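Local coordinates for CELL division inhibitor (Pyrococcus furiosus, PDB 1G3Q), which binds ADP and magnesium and probably hydrolyses ATP as a MinD-type ATPase, thought to inhibit cell division, at residues V19-S24 and L48-D53. Numbering follows the deposited sequence.
Sequences VTANLS and LVLGVD
Ala21 of helix 16-29 meets two residues of 48-53, Val49 and Leu50, with its single methyl group. Walking along the helix, Thr20 comes just before this methyl and faces strand 114-118, where it touches Leu116 and Asp118. Its OG1 is hydrogen-bonded to the carbonyl of Lys16, one turn back. At Ala21 the two segments come closest, and its CA lies 6.5 Å from the CA of Leu50. Ala21 CB packs tightly on Val49 CG1, at 3.5 Å. With chi1 at 163°, CG1 lies anti to the Val49 backbone N and is the branch that reaches Ala21. Ala21 CB also rests against Leu50 CD2, at 3.9 Å. The same CD2 passes near the backbone oxygen of Ala21, at 4.1 Å. Pro212 touches both Ala21 and Leu50. No hydrogen bond joins the segments. Helix 16-29 starts within the P-loop (Walker A) of this P-loop NTPase fold, and Thr17 and Thr18 in its first turn bind ADP. The side chain of Val49 lies about 6 Å from the bound ADP, so the packing sits beside the nucleotide site. Ser24, one turn after Thr20, bonds through OG to Thr20 O at 2.7 Å. Ser24 N reaches the same oxygen from the opposite face of the carbonyl plane. The Ser24 side chain also touches Val34 and Ala36 of strand 34-38, and Leu50 shares Ala36. Just beyond Leu50, Gly51 is the C-prime residue, with positive phi (81°), of a Schellman motif. Val52 N bonds to Ser47 O, and Gly51 N bonds to Leu48 O at 3.0 Å, which ends helix 46-49.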
ATOM      1  N   VAL A  19       5.509   0.672   1.269  1.00 12.60           N
ATOM      2  CA  VAL A  19       5.435   0.004  -0.025  1.00 12.90           C
ATOM      3  C   VAL A  19       4.453   0.755  -0.923  1.00 12.57           C
ATOM      4  O   VAL A  19       4.741   1.001  -2.091  1.00 12.87           O
ATOM      5  CB  VAL A  19       4.990  -1.469   0.132  1.00 13.64           C
ATOM      6  CG1 VAL A  19       4.692  -2.089  -1.231  1.00 13.97           C
ATOM      7  CG2 VAL A  19       6.091  -2.257   0.817  1.00 13.79           C
ATOM      8  N   THR A  20       3.300   1.134  -0.376  1.00 11.97           N
ATOM      9  CA  THR A  20       2.308   1.864  -1.162  1.00 11.27           C
ATOM     10  C   THR A  20       2.916   3.136  -1.757  1.00 11.09           C
ATOM     11  O   THR A  20       2.814   3.381  -2.959  1.00 10.36           O
ATOM     12  CB  THR A  20       1.089   2.281  -0.309  1.00 11.38           C
ATOM     13  OG1 THR A  20       0.467   1.117   0.256  1.00 10.91           O
ATOM     14  CG2 THR A  20       0.073   3.018  -1.174  1.00 11.67           C
ATOM     15  N   ALA A  21       3.535   3.946  -0.902  1.00 11.03           N
ATOM     16  CA  ALA A  21       4.148   5.202  -1.328  1.00 11.31           C
ATOM     17  C   ALA A  21       5.285   5.026  -2.339  1.00 11.30           C
ATOM     18  O   ALA A  21       5.292   5.679  -3.383  1.00 10.69           O
ATOM     19  CB  ALA A  21       4.651   5.976  -0.109  1.00 10.88           C
ATOM     20  N   ASN A  22       6.246   4.157  -2.036  1.00 11.50           N
ATOM     21  CA  ASN A  22       7.365   3.950  -2.953  1.00 12.07           C
ATOM     22  C   ASN A  22       6.951   3.313  -4.277  1.00 12.70           C
ATOM     23  O   ASN A  22       7.432   3.714  -5.337  1.00 12.41           O
ATOM     24  CB  ASN A  22       8.465   3.112  -2.294  1.00 11.51           C
ATOM     25  CG  ASN A  22       9.302   3.919  -1.311  1.00 11.85           C
ATOM     26  OD1 ASN A  22       8.962   4.037  -0.132  1.00 13.04           O
ATOM     27  ND2 ASN A  22      10.391   4.495  -1.801  1.00 10.22           N
ATOM     28  N   LEU A  23       6.060   2.325  -4.222  1.00 13.09           N
ATOM     29  CA  LEU A  23       5.599   1.673  -5.443  1.00 13.53           C
ATOM     30  C   LEU A  23       4.844   2.685  -6.308  1.00 13.52           C
ATOM     31  O   LEU A  23       4.987   2.700  -7.531  1.00 13.19           O
ATOM     32  CB  LEU A  23       4.695   0.479  -5.106  1.00 14.08           C
ATOM     33  CG  LEU A  23       4.155  -0.340  -6.287  1.00 14.84           C
ATOM     34  CD1 LEU A  23       5.314  -0.830  -7.158  1.00 14.98           C
ATOM     35  CD2 LEU A  23       3.345  -1.518  -5.753  1.00 15.54           C
ATOM     36  N   SER A  24       4.043   3.536  -5.671  1.00 13.19           N
ATOM     37  CA  SER A  24       3.292   4.555  -6.399  1.00 12.93           C
ATOM     38  C   SER A  24       4.225   5.459  -7.198  1.00 13.04           C
ATOM     39  O   SER A  24       4.010   5.699  -8.392  1.00 12.37           O
ATOM     40  CB  SER A  24       2.480   5.428  -5.436  1.00 13.73           C
ATOM     41  OG  SER A  24       1.408   4.712  -4.855  1.00 13.71           O
ATOM     42  N   LEU A  48       0.722  12.081   4.186  1.00 16.23           N
ATOM     43  CA  LEU A  48       1.879  12.740   4.788  1.00 16.29           C
ATOM     44  C   LEU A  48       3.181  12.196   4.192  1.00 15.38           C
ATOM     45  O   LEU A  48       4.111  12.947   3.890  1.00 14.82           O
ATOM     46  CB  LEU A  48       1.868  12.516   6.301  1.00 17.77           C
ATOM     47  CG  LEU A  48       2.290  13.691   7.185  1.00 19.94           C
ATOM     48  CD1 LEU A  48       3.650  14.201   6.738  1.00 21.31           C
ATOM     49  CD2 LEU A  48       1.249  14.809   7.096  1.00 20.57           C
ATOM     50  N   VAL A  49       3.239  10.880   4.030  1.00 14.57           N
ATOM     51  CA  VAL A  49       4.416  10.226   3.471  1.00 14.69           C
ATOM     52  C   VAL A  49       4.630  10.637   2.009  1.00 14.18           C
ATOM     53  O   VAL A  49       5.744  10.564   1.489  1.00 14.16           O
ATOM     54  CB  VAL A  49       4.273   8.690   3.610  1.00 15.18           C
ATOM     55  CG1 VAL A  49       5.241   7.968   2.705  1.00 17.20           C
ATOM     56  CG2 VAL A  49       4.530   8.299   5.065  1.00 15.60           C
ATOM     57  N   LEU A  50       3.567  11.088   1.354  1.00 13.72           N
ATOM     58  CA  LEU A  50       3.678  11.529  -0.036  1.00 14.27           C
ATOM     59  C   LEU A  50       3.826  13.049  -0.138  1.00 14.49           C
ATOM     60  O   LEU A  50       3.810  13.614  -1.231  1.00 15.14           O
ATOM     61  CB  LEU A  50       2.471  11.053  -0.849  1.00 13.73           C
ATOM     62  CG  LEU A  50       2.478   9.553  -1.175  1.00 14.25           C
ATOM     63  CD1 LEU A  50       1.168   9.152  -1.840  1.00 13.70           C
ATOM     64  CD2 LEU A  50       3.660   9.241  -2.088  1.00 14.30           C
ATOM     65  N   GLY A  51       3.958  13.713   1.005  1.00 14.73           N
ATOM     66  CA  GLY A  51       4.145  15.157   0.993  1.00 15.31           C
ATOM     67  C   GLY A  51       2.917  16.038   0.834  1.00 15.56           C
ATOM     68  O   GLY A  51       3.048  17.236   0.599  1.00 15.16           O
ATOM     69  N   VAL A  52       1.728  15.457   0.941  1.00 16.25           N
ATOM     70  CA  VAL A  52       0.489  16.224   0.834  1.00 17.45           C
ATOM     71  C   VAL A  52      -0.016  16.327   2.269  1.00 18.54           C
ATOM     72  O   VAL A  52      -0.717  15.445   2.763  1.00 17.57           O
ATOM     73  CB  VAL A  52      -0.539  15.493  -0.042  1.00 17.67           C
ATOM     74  CG1 VAL A  52      -1.821  16.306  -0.134  1.00 17.68           C
ATOM     75  CG2 VAL A  52       0.045  15.263  -1.428  1.00 17.81           C
ATOM     76  N   ASP A  53       0.335  17.418   2.936  1.00 20.02           N
ATOM     77  CA  ASP A  53      -0.014  17.566   4.340  1.00 22.44           C
ATOM     78  C   ASP A  53      -1.231  18.394   4.710  1.00 22.59           C
ATOM     79  O   ASP A  53      -1.650  18.373   5.862  1.00 23.30           O
ATOM     80  CB  ASP A  53       1.193  18.129   5.096  1.00 24.13           C
ATOM     81  CG  ASP A  53       2.516  17.633   4.540  1.00 26.07           C
ATOM     82  OD1 ASP A  53       2.662  16.408   4.339  1.00 27.63           O
ATOM     83  OD2 ASP A  53       3.415  18.470   4.308  1.00 27.48           O
TER